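Local coordinates for protein ribonucleotide monophosphatase NagD (Escherichia coli, PDB 2C4N) that dephosphorylates ribonucleoside 5'-monophosphates and probably a broad range of other phosphate compounds, as a magnesium-dependent phosphatase of the haloacid dehalogenase superfamily, at residues Cys8-Gly12 / Val13-Asp17; Gln50-Ala53 / Asn54-Ala57; Pro154-Gly157 / Ala158-Gly162. All coordinates share one frame; numbering follows the deposited sequence.

Contact 1. Residues Cys8-Gly12 / Val13-Asp17; sequences CDIDG and VLMHD. With MG (magnesium ion), chain B; PO4 (phosphate ion), chain D.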
loop_
_atom_site.group_PDB
_atom_site.type_symbol
_atom_site.label_atom_id
_atom_site.label_comp_id
_atom_site.label_asym_id
_atom_site.label_seq_id
_atom_site.Cartn_x
_atom_site.Cartn_y
_atom_site.Cartn_z
ATOM N N CYS A 8 -26.787 8.847 -15.632
ATOM C CA CYS A 8 -26.774 9.815 -14.553
ATOM C C CYS A 8 -26.633 9.143 -13.205
ATOM O O CYS A 8 -27.428 8.276 -12.834
ATOM C CB CYS A 8 -28.053 10.658 -14.575
ATOM S SG CYS A 8 -28.078 12.009 -13.369
ATOM N N ASP A 9 -25.606 9.549 -12.471
ATOM C CA ASP A 9 -25.371 9.002 -11.150
ATOM C C ASP A 9 -26.510 9.430 -10.222
ATOM O O ASP A 9 -27.125 10.479 -10.422
ATOM C CB ASP A 9 -24.037 9.500 -10.612
ATOM C CG ASP A 9 -23.790 9.040 -9.208
ATOM O OD1 ASP A 9 -23.776 7.812 -8.976
ATOM O OD2 ASP A 9 -23.624 9.911 -8.341
ATOM N N ILE A 10 -26.782 8.628 -9.202
ATOM C CA ILE A 10 -27.878 8.927 -8.283
ATOM C C ILE A 10 -27.535 9.768 -7.061
ATOM O O ILE A 10 -27.949 10.922 -6.957
ATOM C CB ILE A 10 -28.561 7.608 -7.822
ATOM C CG1 ILE A 10 -29.273 6.971 -9.019
ATOM C CG2 ILE A 10 -29.545 7.879 -6.678
ATOM C CD1 ILE A 10 -29.833 5.583 -8.754
ATOM N N ASP A 11 -26.775 9.198 -6.134
ATOM C CA ASP A 11 -26.434 9.906 -4.905
ATOM C C ASP A 11 -25.542 11.129 -5.078
ATOM O O ASP A 11 -24.487 11.060 -5.694
ATOM C CB ASP A 11 -25.822 8.916 -3.915
ATOM C CG ASP A 11 -26.810 7.834 -3.512
ATOM O OD1 ASP A 11 -27.858 8.185 -2.933
ATOM O OD2 ASP A 11 -26.553 6.643 -3.787
ATOM N N GLY A 12 -25.985 12.258 -4.529
ATOM C CA GLY A 12 -25.218 13.487 -4.640
ATOM C C GLY A 12 -25.491 14.218 -5.941
ATOM O O GLY A 12 -24.928 15.282 -6.194
ATOM N N VAL A 13 -26.363 13.643 -6.765
ATOM C CA VAL A 13 -26.720 14.217 -8.057
ATOM C C VAL A 13 -28.238 14.384 -8.179
ATOM O O VAL A 13 -28.736 15.479 -8.438
ATOM C CB VAL A 13 -26.234 13.311 -9.216
ATOM C CG1 VAL A 13 -26.657 13.903 -10.556
ATOM C CG2 VAL A 13 -24.711 13.148 -9.151
ATOM N N LEU A 14 -28.966 13.290 -7.980
ATOM C CA LEU A 14 -30.420 13.306 -8.084
ATOM C C LEU A 14 -31.055 13.218 -6.706
ATOM O O LEU A 14 -32.139 13.762 -6.469
ATOM C CB LEU A 14 -30.893 12.125 -8.945
ATOM C CG LEU A 14 -30.417 12.135 -10.405
ATOM C CD1 LEU A 14 -30.873 10.871 -11.125
ATOM C CD2 LEU A 14 -30.969 13.365 -11.101
ATOM N N MET A 15 -30.382 12.518 -5.818
ATOM C CA MET A 15 -30.834 12.343 -4.445
ATOM C C MET A 15 -29.794 12.703 -3.385
ATOM O O MET A 15 -28.661 12.396 -3.510
ATOM C CB MET A 15 -31.295 10.920 -4.205
ATOM C CG MET A 15 -32.347 10.465 -5.119
ATOM S SD MET A 15 -33.944 11.173 -4.891
ATOM C CE MET A 15 -34.318 10.313 -3.604
ATOM N N HIS A 16 -30.255 13.323 -2.314
ATOM C CA HIS A 16 -29.569 13.298 -1.066
ATOM C C HIS A 16 -30.289 12.455 -0.071
ATOM O O HIS A 16 -31.262 12.820 0.486
ATOM C CB HIS A 16 -29.309 14.668 -0.495
ATOM C CG HIS A 16 -28.378 15.499 -1.303
ATOM N ND1 HIS A 16 -28.728 16.722 -1.795
ATOM C CD2 HIS A 16 -27.112 15.291 -1.684
ATOM C CE1 HIS A 16 -27.718 17.232 -2.453
ATOM N NE2 HIS A 16 -26.727 16.378 -2.407
ATOM N N ASP A 17 -29.743 11.277 0.057
ATOM C CA ASP A 17 -30.386 10.245 0.726
ATOM C C ASP A 17 -31.776 10.009 0.197
ATOM O O ASP A 17 -31.974 9.616 -0.891
ATOM C CB ASP A 17 -30.493 10.632 2.180
ATOM C CG ASP A 17 -29.992 9.623 3.047
ATOM O OD1 ASP A 17 -30.781 8.752 3.478
ATOM O OD2 ASP A 17 -28.776 9.696 3.312
HETATM MG MG MG B . -22.655 9.985 -6.331
HETATM P P PO4 D . -23.783 6.498 -5.984
HETATM O O1 PO4 D . -25.126 6.520 -6.616
HETATM O O2 PO4 D . -22.850 5.710 -6.825
HETATM O O3 PO4 D . -23.279 7.874 -5.848
HETATM O O4 PO4 D . -23.885 5.882 -4.637
HETATM O O HOH W 1 -27.568 10.118 -1.193
HETATM O O HOH W 2 -20.641 9.332 -7.271
HETATM O O HOH W 3 -21.723 10.436 -4.237
#
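The carbonyl oxygen of Ile10 is gripped by three backbone N-H groups of the turn that follows it. Leu14 N lies 2.8 Å from Ile10 O, in the carbonyl plane and nearly straight at 165°, while Val13 N and Met15 N come in out of that plane, one from each face. Gly12 N bonds to Met15 O, and together with Met15 N to Ile10 O this makes the single bridge between Asp11 and Met15. Gly12 bends the chain with a positive phi of 84°, a conformation in which a side chain would press on the preceding carbonyl.

On the side of Cys8 the packing is tight. With SG anti to the backbone N (chi1 -174°), Cys8 turns its sulfur toward Val13 and Leu14, 3.7 Å from Val13 CG1; small and apolar, it fits between the two branched chains. Ile10 CG2 and Met15 CG lie side by side, and Phe56 of helix 49-58 packs on both residues.

The magnesium side is polar. Asp9 OD2 and Asp11 O each bind the ion at 2.2 Å, along with a phosphate oxygen, two waters and Asp201. The phosphate, probably from the crystallisation liquor, sits where a substrate phosphate would be expected and accepts from Asp11 N. Asp9 OD1 pairs with Lys176. Toward solvent, at Asp11, His16 and Asp17, a water receives the N-H of Asp17 and donates to Asp11 OD1 at 2.6 Å, an oxygen that Arg55 holds in a salt bridge.

This is the DxDx(T/V) loop of the superfamily. By analogy with relatives, Asp9 is probably the nucleophile and Asp11 the general acid-base, both set by a backbone turn held by four hydrogen bonds, beside a metal that would help to offset the phosphate charge.

Contact 2. Residues Gln50-Ala53 / Asn54-Ala57; sequences QDLA and NRFA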
loop_
_atom_site.group_PDB
_atom_site.type_symbol
_atom_site.label_atom_id
_atom_site.label_comp_id
_atom_site.label_asym_id
_atom_site.label_seq_id
_atom_site.Cartn_x
_atom_site.Cartn_y
_atom_site.Cartn_z
ATOM N N GLN A 50 -37.155 -1.668 -8.375
ATOM C CA GLN A 50 -38.419 -1.229 -7.813
ATOM C C GLN A 50 -38.206 -0.466 -6.537
ATOM O O GLN A 50 -38.875 0.499 -6.295
ATOM C CB GLN A 50 -39.390 -2.394 -7.625
ATOM C CG GLN A 50 -40.828 -2.010 -7.307
ATOM C CD GLN A 50 -41.510 -1.220 -8.433
ATOM O OE1 GLN A 50 -41.914 -1.784 -9.440
ATOM N NE2 GLN A 50 -41.630 0.079 -8.246
ATOM N N ASP A 51 -37.258 -0.903 -5.731
ATOM C CA ASP A 51 -36.955 -0.206 -4.479
ATOM C C ASP A 51 -36.536 1.219 -4.806
ATOM O O ASP A 51 -36.962 2.173 -4.160
ATOM C CB ASP A 51 -35.794 -0.866 -3.720
ATOM C CG ASP A 51 -36.150 -2.215 -3.131
ATOM O OD1 ASP A 51 -37.331 -2.437 -2.785
ATOM O OD2 ASP A 51 -35.228 -3.052 -2.990
ATOM N N LEU A 52 -35.675 1.352 -5.811
ATOM C CA LEU A 52 -35.181 2.657 -6.219
ATOM C C LEU A 52 -36.293 3.528 -6.774
ATOM O O LEU A 52 -36.350 4.719 -6.483
ATOM C CB LEU A 52 -34.062 2.495 -7.248
ATOM C CG LEU A 52 -32.742 2.019 -6.625
ATOM C CD1 LEU A 52 -31.792 1.544 -7.710
ATOM C CD2 LEU A 52 -32.130 3.157 -5.818
ATOM N N ALA A 53 -37.183 2.938 -7.567
ATOM C CA ALA A 53 -38.296 3.697 -8.129
ATOM C C ALA A 53 -39.204 4.185 -6.996
ATOM O O ALA A 53 -39.701 5.311 -7.032
ATOM C CB ALA A 53 -39.087 2.833 -9.114
ATOM N N ASN A 54 -39.434 3.337 -6.027
ATOM C CA ASN A 54 -40.211 3.733 -4.890
ATOM C C ASN A 54 -39.570 4.848 -4.057
ATOM O O ASN A 54 -40.213 5.751 -3.634
ATOM C CB ASN A 54 -40.562 2.558 -4.023
ATOM C CG ASN A 54 -41.488 1.601 -4.699
ATOM O OD1 ASN A 54 -42.028 1.919 -5.707
ATOM N ND2 ASN A 54 -41.658 0.445 -4.127
ATOM N N ARG A 55 -38.268 4.726 -3.866
ATOM C CA ARG A 55 -37.504 5.739 -3.139
ATOM C C ARG A 55 -37.619 7.081 -3.861
ATOM O O ARG A 55 -37.829 8.121 -3.234
ATOM C CB ARG A 55 -36.038 5.309 -3.048
ATOM C CG ARG A 55 -35.092 6.359 -2.485
ATOM C CD ARG A 55 -33.654 5.866 -2.575
ATOM N NE ARG A 55 -32.672 6.918 -2.314
ATOM C CZ ARG A 55 -31.387 6.819 -2.633
ATOM N NH1 ARG A 55 -30.935 5.718 -3.219
ATOM N NH2 ARG A 55 -30.554 7.820 -2.380
ATOM N N PHE A 56 -37.482 7.055 -5.185
ATOM C CA PHE A 56 -37.580 8.267 -5.997
ATOM C C PHE A 56 -38.992 8.850 -5.950
ATOM O O PHE A 56 -39.174 10.059 -5.801
ATOM C CB PHE A 56 -37.210 7.968 -7.452
ATOM C CG PHE A 56 -35.749 8.177 -7.773
ATOM C CD1 PHE A 56 -34.758 7.514 -7.056
ATOM C CD2 PHE A 56 -35.370 9.037 -8.797
ATOM C CE1 PHE A 56 -33.399 7.706 -7.356
ATOM C CE2 PHE A 56 -34.022 9.238 -9.108
ATOM C CZ PHE A 56 -33.034 8.567 -8.382
ATOM N N ALA A 57 -39.987 7.980 -6.082
ATOM C CA ALA A 57 -41.382 8.409 -6.060
ATOM C C ALA A 57 -41.742 9.009 -4.701
ATOM O O ALA A 57 -42.474 9.994 -4.625
ATOM C CB ALA A 57 -42.293 7.232 -6.382
#
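Asn54 N donates to Gln50 O at 2.9 Å, and Arg55, Phe56 and Ala57 repeat this i to i+4 bond to Asp51, Leu52 and Ala53. A side-chain bond runs beside the first of them. Gln50 NE2 reaches Asn54 OD1 at 3.2 Å, bent to 139° and arriving from above the carbonyl plane, with the two amide planes 31° apart. Gln50 gets there because CG lies anti to its backbone N (chi1 -168°) and the chain then folds back at chi2; two amides suit this solvent-facing side of the helix.

Helix 49-58 is the crossover of the beta-alpha-beta unit between strands 38-42 and 68-70. Arg55, extended from CG to NE, sends its guanidinium beyond the helix, where NH2 makes a hydrogen bond to the carbonyl oxygen of Asp17; the residue is thought to orient Asp11 for proton transfer.

Leu52 runs alongside Arg55, its CD2 3.8 Å from Arg55 NH1, a methyl flanking the charged group on its way to the site. On the buried side Phe56 CD1 lies 3.3 Å from Leu52 O, and the ring meets Phe68 edge-to-face. Small Ala53 lets the helix settle closely on Phe68.

Contact 3. Residues Pro154-Gly157 / Ala158-Gly162; sequences PACG and ALCAG
This is the first turn of a helix, where residues 154-157 lead into 158-162 at the start of helix 156-167. The helix crosses over between strands 139-142 and 172-173 of the four-stranded parallel sheet, and the turn is buried. Ala155 occupies the N-cap position. Its carbonyl oxygen accepts a bond from Leu159 N at 3.2 Å, lying in the carbonyl plane, and a weak one from Ala158 N. Cys160 N then bonds to Cys156 O at 3.0 Å, and Ala161 N to Gly157 O, so the i to i+4 pattern is established at once.

Pro154 sets its compact ring between the helix and a second subunit: CB is 4.2 Å from Ala158 CB and 4.3 Å from Leu159 CD2, and Ile166 of the second subunit packs on it. Leu159 has the length to fill the space between Val116 and Trp124 of that subunit. On the sheet-facing side Cys156 SG comes within 4.0 Å of Cys160 SG, without a disulfide; Cys156 SG also has a hydrogen-bond partner outside the turn. It stands anti to its backbone N (chi1 -177°), which carries it toward Cys160. Both small cysteines touch Ala142.

The arrangement is a helix N-terminus with alanine at the N-cap position, within a beta-alpha-beta crossover. A backbone hydrogen bond between Gly157 and Asp146 ties it to a residue that probably confers substrate specificity.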
loop_
_atom_site.group_PDB
_atom_site.type_symbol
_atom_site.label_atom_id
_atom_site.label_comp_id
_atom_site.label_asym_id
_atom_site.label_seq_id
_atom_site.Cartn_x
_atom_site.Cartn_y
_atom_site.Cartn_z
ATOM N N PRO A 154 -20.289 -0.225 7.246
ATOM C CA PRO A 154 -19.425 -0.999 6.354
ATOM C C PRO A 154 -20.108 -1.240 5.010
ATOM O O PRO A 154 -21.310 -1.511 4.955
ATOM C CB PRO A 154 -19.208 -2.299 7.128
ATOM C CG PRO A 154 -19.270 -1.844 8.570
ATOM C CD PRO A 154 -20.462 -0.911 8.539
ATOM N N ALA A 155 -19.334 -1.118 3.935
ATOM C CA ALA A 155 -19.827 -1.343 2.584
ATOM C C ALA A 155 -18.946 -2.425 1.972
ATOM O O ALA A 155 -18.000 -2.892 2.610
ATOM C CB ALA A 155 -19.745 -0.057 1.767
ATOM N N CYS A 156 -19.246 -2.815 0.738
ATOM C CA CYS A 156 -18.494 -3.861 0.055
ATOM C C CYS A 156 -16.975 -3.830 0.254
ATOM O O CYS A 156 -16.369 -4.845 0.607
ATOM C CB CYS A 156 -18.801 -3.819 -1.442
ATOM S SG CYS A 156 -17.986 -5.113 -2.386
ATOM N N GLY A 157 -16.367 -2.671 0.018
ATOM C CA GLY A 157 -14.924 -2.546 0.160
ATOM C C GLY A 157 -14.401 -2.974 1.518
ATOM O O GLY A 157 -13.325 -3.570 1.616
ATOM N N ALA A 158 -15.158 -2.664 2.564
ATOM C CA ALA A 158 -14.771 -3.022 3.926
ATOM C C ALA A 158 -14.906 -4.526 4.169
ATOM O O ALA A 158 -14.118 -5.120 4.909
ATOM C CB ALA A 158 -15.624 -2.247 4.929
ATOM N N LEU A 159 -15.910 -5.137 3.549
ATOM C CA LEU A 159 -16.125 -6.572 3.693
ATOM C C LEU A 159 -15.027 -7.339 2.966
ATOM O O LEU A 159 -14.638 -8.430 3.378
ATOM C CB LEU A 159 -17.496 -6.979 3.134
ATOM C CG LEU A 159 -18.729 -6.231 3.671
ATOM C CD1 LEU A 159 -19.984 -7.003 3.287
ATOM C CD2 LEU A 159 -18.649 -6.087 5.176
ATOM N N CYS A 160 -14.523 -6.772 1.878
ATOM C CA CYS A 160 -13.458 -7.429 1.121
ATOM C C CYS A 160 -12.108 -7.347 1.823
ATOM O O CYS A 160 -11.271 -8.238 1.685
ATOM C CB CYS A 160 -13.328 -6.800 -0.272
ATOM S SG CYS A 160 -14.682 -7.186 -1.409
ATOM N N ALA A 161 -11.907 -6.276 2.582
ATOM C CA ALA A 161 -10.642 -6.042 3.273
ATOM C C ALA A 161 -10.069 -7.253 4.018
ATOM O O ALA A 161 -8.900 -7.606 3.831
ATOM C CB ALA A 161 -10.793 -4.854 4.226
ATOM N N GLY A 162 -10.883 -7.883 4.861
ATOM C CA GLY A 162 -10.421 -9.044 5.604
ATOM C C GLY A 162 -10.122 -10.230 4.705
ATOM O O GLY A 162 -9.153 -10.959 4.918
#

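How the contacts relate
Contacts 1 and 2 form one unit: the helix of contact 2 touches the metal-binding loop of contact 1 through Arg55 and Phe56. Contact 3 belongs to the other parallel sheet, its centre about 22 Å from that of contact 1 and about 26 Å from that of contact 2. Contacts 1 and 3 are buried; contact 2 is amphipathic, with amides outward and Leu52 and Phe56 inward. Their chemistry follows their place: carboxylates, metal and phosphate at a strand end, an arginine thought to position one of those carboxylates on a crossover helix, and small apolar residues where a helix meets both sheet and second subunit.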